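Local coordinates for protein transcriptional regulator, HTH_3 family (Vibrio cholerae, PDB 1Y9Q) that probably binds DNA as a dimeric transcription regulator of the helix-turn-helix XRE type, with a zinc-containing cupin domain that holds D-methionine, at residues Lys38-Leu41 with Gly42-Arg46; Ile53-Leu56 with Trp57-Ser61. All coordinates share one frame; numbering follows the deposited sequence.

Contact 1 (Lys38-Leu41 with Gly42-Arg46); sequences KAML and GQIER
The guanidinium of Arg46 reaches back to Ala39 through water 1, which lies in the guanidinium plane at its edge, accepting from Arg46 NH2 and donating to Ala39 O, 2.9 Å from each. One face of the same group is applied to the backbone: Gly42 O sits 3.2 Å above the plane near the rim, with Gln43 CA on that face as well. Arg46 NH1 approaches Gly42 O at too poor an angle for a hydrogen bond. Arg46 NE has its own partner in a salt bridge to Glu48. Ala39 O is therefore shared by the water and Gln43 N, whose bond measures 3.1 Å, while Gln43 CG comes within 3.1 Å of Ala39 O and carries the amide past the carbonyl, OE1 lying near Met40 CA.

A second strip of the helix is apolar. Met40, present as selenomethionine, has CG trans to its backbone N (chi1 -175°), and this carbon meets Ile44 CD1 at 4.0 Å with the two side chains crossing at a slant. Ile44 CG1 bends back beside its own backbone N (chi1 -67°) and lies 3.2 Å from Met40 O, the carbonyl that receives the Ile44 N-H at 2.9 Å. Glu45 N closes on Leu41 O in the same i to i+4 ladder, and the Glu45 carboxylate reaches across to Arg20 of helix 5-22 in a salt bridge.

Helix 38-45 probably serves as the recognition helix of the helix-turn-helix unit. Leu41 packs against helix 27-34, Ile44 against helix 5-22, and both touch Ile59 of helix 53-63, whereas Met40 packs against Asp142 of the second subunit.

Contact 2 (Ile53-Leu56 with Trp57-Ser61); sequences IATL and WKIAS. With MED (D-methionine), chain C.
Ile53 touches Trp57 one turn on, with its CG2 in the indole plane at the ring edge, 3.7 Å from Trp57 CD1; the two side chains run side by side, and Ile53 CG2 also approaches the sulfur of D-methionine. Ile53 O accepts the N-H of Trp57 and lies beside the same ring edge, 3.2 Å from Trp57 CD1. Ala54 O takes the N-H of Lys58, whose extended chain ends in a salt bridge to Glu143 of the second subunit. Thr55 has its methyl CG2 trans to the backbone N (chi1 -66° for OG1), where it meets Ile59 CD1 at 3.9 Å, while OG1 bonds to Thr52. Leu56 O receives the N-H of Ala60 at 2.9 Å.

Within the next turn, Trp57 O is gripped from opposite faces of its plane by Ser61 N and by Ser61 OG, the latter at 2.7 Å. The indole, neighboured by Phe67 and the zinc ligand His122, offers one face to the ligand: CA of D-methionine lies 3.3 Å above the ring plane, offset toward the rim, and Trp57 NE1 is 3.3 Å from its SD. Ile53 and Trp57 thus give the D-methionine pocket an apolar wall, with the indole nitrogen beside the sulfur.

Overall arrangement
From the N terminus, contact 1 comes first, within helix 38-45, and contact 2 follows within helix 53-63. They lie in series, neither nested nor crossed, and neither closes a loop, since each joins successive turns of one helix. Their centres are about 13 Å apart, yet the helices meet through Ile59 CD1, which lies 3.9 Å from both Leu41 CD2 and Ile44 CD1. Residues 38-46 belong to the helix-turn-helix bundle and lie away from the ligand and zinc sites. Residues 53-61 have one side on that bundle and another toward the cupin domain, making helix 53-63 a bridge between the helices and the ligand and zinc site.

Contact 1 (Lys38-Leu41 with Gly42-Arg46)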
loop_
_atom_site.group_PDB
_atom_site.type_symbol
_atom_site.label_atom_id
_atom_site.label_comp_id
_atom_site.label_asym_id
_atom_site.label_seq_id
_atom_site.Cartn_x
_atom_site.Cartn_y
_atom_site.Cartn_z
ATOM N N LYS A 38 -6.786 17.699 3.445
ATOM C CA LYS A 38 -6.608 19.133 3.268
ATOM C C LYS A 38 -5.778 19.660 4.430
ATOM O O LYS A 38 -4.993 20.600 4.279
ATOM C CB LYS A 38 -7.963 19.846 3.254
ATOM C CG LYS A 38 -7.851 21.362 3.329
ATOM C CD LYS A 38 -9.219 22.026 3.404
ATOM C CE LYS A 38 -9.086 23.534 3.596
ATOM N NZ LYS A 38 -10.420 24.203 3.700
ATOM N N ALA A 39 -5.962 19.047 5.593
ATOM C CA ALA A 39 -5.231 19.455 6.782
ATOM C C ALA A 39 -3.733 19.275 6.567
ATOM O O ALA A 39 -2.949 20.187 6.821
ATOM C CB ALA A 39 -5.697 18.645 7.988
HETATM N N MSE A 40 -3.335 18.098 6.093
HETATM C CA MSE A 40 -1.922 17.834 5.861
HETATM C C MSE A 40 -1.362 18.740 4.770
HETATM O O MSE A 40 -0.253 19.259 4.902
HETATM C CB MSE A 40 -1.703 16.369 5.483
HETATM C CG MSE A 40 -0.237 16.005 5.336
HETATM SE SE MSE A 40 0.012 14.100 5.145
HETATM C CE MSE A 40 -0.801 13.545 6.823
ATOM N N LEU A 41 -2.123 18.929 3.696
ATOM C CA LEU A 41 -1.683 19.796 2.603
ATOM C C LEU A 41 -1.429 21.214 3.116
ATOM O O LEU A 41 -0.473 21.873 2.704
ATOM C CB LEU A 41 -2.733 19.825 1.487
ATOM C CG LEU A 41 -2.949 18.512 0.718
ATOM C CD1 LEU A 41 -4.144 18.648 -0.215
ATOM C CD2 LEU A 41 -1.703 18.166 -0.075
ATOM N N GLY A 42 -2.286 21.679 4.020
ATOM C CA GLY A 42 -2.112 23.010 4.579
ATOM C C GLY A 42 -0.832 23.088 5.394
ATOM O O GLY A 42 -0.074 24.053 5.291
ATOM N N GLN A 43 -0.589 22.060 6.203
ATOM C CA GLN A 43 0.607 22.004 7.038
ATOM C C GLN A 43 1.872 21.971 6.182
ATOM O O GLN A 43 2.879 22.589 6.523
ATOM C CB GLN A 43 0.571 20.768 7.940
ATOM C CG GLN A 43 -0.633 20.713 8.879
ATOM C CD GLN A 43 -0.640 19.475 9.762
ATOM O OE1 GLN A 43 -0.562 18.347 9.274
ATOM N NE2 GLN A 43 -0.744 19.681 11.071
ATOM N N ILE A 44 1.825 21.239 5.072
ATOM C CA ILE A 44 2.983 21.150 4.195
ATOM C C ILE A 44 3.306 22.509 3.585
ATOM O O ILE A 44 4.465 22.928 3.563
ATOM C CB ILE A 44 2.754 20.128 3.052
ATOM C CG1 ILE A 44 2.662 18.714 3.633
ATOM C CG2 ILE A 44 3.896 20.209 2.042
ATOM C CD1 ILE A 44 2.275 17.642 2.615
ATOM N N GLU A 45 2.284 23.197 3.088
ATOM C CA GLU A 45 2.500 24.502 2.481
ATOM C C GLU A 45 2.962 25.545 3.499
ATOM O O GLU A 45 3.579 26.540 3.126
ATOM C CB GLU A 45 1.234 24.996 1.770
ATOM C CG GLU A 45 0.793 24.127 0.599
ATOM C CD GLU A 45 -0.197 24.833 -0.325
ATOM O OE1 GLU A 45 -0.847 25.806 0.119
ATOM O OE2 GLU A 45 -0.331 24.409 -1.495
ATOM N N ARG A 46 2.673 25.320 4.779
ATOM C CA ARG A 46 3.099 26.261 5.817
ATOM C C ARG A 46 4.457 25.880 6.400
ATOM O O ARG A 46 4.988 26.581 7.263
ATOM C CB ARG A 46 2.073 26.332 6.951
ATOM C CG ARG A 46 0.806 27.092 6.604
ATOM C CD ARG A 46 0.036 27.458 7.866
ATOM N NE ARG A 46 -0.424 26.282 8.598
ATOM C CZ ARG A 46 -1.426 25.504 8.205
ATOM N NH1 ARG A 46 -2.082 25.780 7.086
ATOM N NH2 ARG A 46 -1.773 24.447 8.928
HETATM O O HOH W 1 -3.766 22.741 7.791
#

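Contact 2 (Ile53-Leu56 with Trp57-Ser61)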
loop_
_atom_site.group_PDB
_atom_site.type_symbol
_atom_site.label_atom_id
_atom_site.label_comp_id
_atom_site.label_asym_id
_atom_site.label_seq_id
_atom_site.Cartn_x
_atom_site.Cartn_y
_atom_site.Cartn_z
ATOM N N ILE A 53 8.558 10.634 1.020
ATOM C CA ILE A 53 8.688 10.468 -0.416
ATOM C C ILE A 53 7.370 9.918 -0.953
ATOM O O ILE A 53 6.921 10.296 -2.034
ATOM C CB ILE A 53 9.832 9.489 -0.758
ATOM C CG1 ILE A 53 11.175 10.119 -0.374
ATOM C CG2 ILE A 53 9.786 9.126 -2.246
ATOM C CD1 ILE A 53 12.392 9.243 -0.658
ATOM N N ALA A 54 6.741 9.036 -0.184
ATOM C CA ALA A 54 5.481 8.442 -0.615
ATOM C C ALA A 54 4.368 9.480 -0.719
ATOM O O ALA A 54 3.535 9.423 -1.630
ATOM C CB ALA A 54 5.074 7.322 0.336
ATOM N N THR A 55 4.352 10.431 0.208
ATOM C CA THR A 55 3.327 11.467 0.189
ATOM C C THR A 55 3.556 12.391 -1.006
ATOM O O THR A 55 2.603 12.811 -1.669
ATOM C CB THR A 55 3.334 12.278 1.501
ATOM O OG1 THR A 55 2.944 11.425 2.584
ATOM C CG2 THR A 55 2.351 13.440 1.416
ATOM N N LEU A 56 4.825 12.699 -1.278
ATOM C CA LEU A 56 5.182 13.544 -2.414
ATOM C C LEU A 56 4.653 12.941 -3.713
ATOM O O LEU A 56 4.080 13.646 -4.543
ATOM C CB LEU A 56 6.701 13.697 -2.530
ATOM C CG LEU A 56 7.371 14.865 -1.807
ATOM C CD1 LEU A 56 7.055 14.803 -0.336
ATOM C CD2 LEU A 56 8.870 14.815 -2.043
ATOM N N TRP A 57 4.860 11.640 -3.901
ATOM C CA TRP A 57 4.378 10.988 -5.115
ATOM C C TRP A 57 2.855 11.022 -5.160
ATOM O O TRP A 57 2.253 11.184 -6.221
ATOM C CB TRP A 57 4.862 9.538 -5.192
ATOM C CG TRP A 57 6.249 9.406 -5.742
ATOM C CD1 TRP A 57 7.415 9.342 -5.031
ATOM C CD2 TRP A 57 6.618 9.377 -7.125
ATOM N NE1 TRP A 57 8.488 9.278 -5.888
ATOM C CE2 TRP A 57 8.027 9.299 -7.178
ATOM C CE3 TRP A 57 5.896 9.410 -8.323
ATOM C CZ2 TRP A 57 8.728 9.254 -8.388
ATOM C CZ3 TRP A 57 6.591 9.364 -9.525
ATOM C CH2 TRP A 57 7.994 9.287 -9.548
ATOM N N LYS A 58 2.233 10.874 -3.999
ATOM C CA LYS A 58 0.786 10.893 -3.926
ATOM C C LYS A 58 0.262 12.250 -4.397
ATOM O O LYS A 58 -0.702 12.324 -5.159
ATOM C CB LYS A 58 0.348 10.606 -2.492
ATOM C CG LYS A 58 -1.100 10.221 -2.353
ATOM C CD LYS A 58 -1.356 9.593 -0.993
ATOM C CE LYS A 58 -2.809 9.214 -0.843
ATOM N NZ LYS A 58 -3.077 8.624 0.492
ATOM N N ILE A 59 0.908 13.319 -3.947
ATOM C CA ILE A 59 0.506 14.670 -4.320
ATOM C C ILE A 59 0.775 14.932 -5.797
ATOM O O ILE A 59 -0.100 15.424 -6.516
ATOM C CB ILE A 59 1.247 15.718 -3.462
ATOM C CG1 ILE A 59 0.835 15.562 -1.993
ATOM C CG2 ILE A 59 0.934 17.129 -3.963
ATOM C CD1 ILE A 59 1.630 16.424 -1.025
ATOM N N ALA A 60 1.986 14.609 -6.250
ATOM C CA ALA A 60 2.342 14.808 -7.654
ATOM C C ALA A 60 1.346 14.079 -8.550
ATOM O O ALA A 60 0.870 14.625 -9.550
ATOM C CB ALA A 60 3.764 14.295 -7.918
ATOM N N SER A 61 1.012 12.847 -8.180
ATOM C CA SER A 61 0.076 12.049 -8.965
ATOM C C SER A 61 -1.278 12.741 -9.107
ATOM O O SER A 61 -1.842 12.797 -10.198
ATOM C CB SER A 61 -0.103 10.671 -8.323
ATOM O OG SER A 61 1.118 9.946 -8.331
HETATM N N MED C . 8.388 5.485 -8.186
HETATM C CA MED C . 8.883 5.983 -6.870
HETATM C C MED C . 7.964 5.524 -5.730
HETATM O O MED C . 6.954 4.832 -5.921
HETATM C CB MED C . 10.334 5.493 -6.660
HETATM C CG MED C . 11.091 5.878 -5.406
HETATM S SD MED C . 11.364 7.671 -5.530
HETATM C CE MED C . 12.399 7.812 -6.920
HETATM O OXT MED C . 8.225 5.856 -4.575
#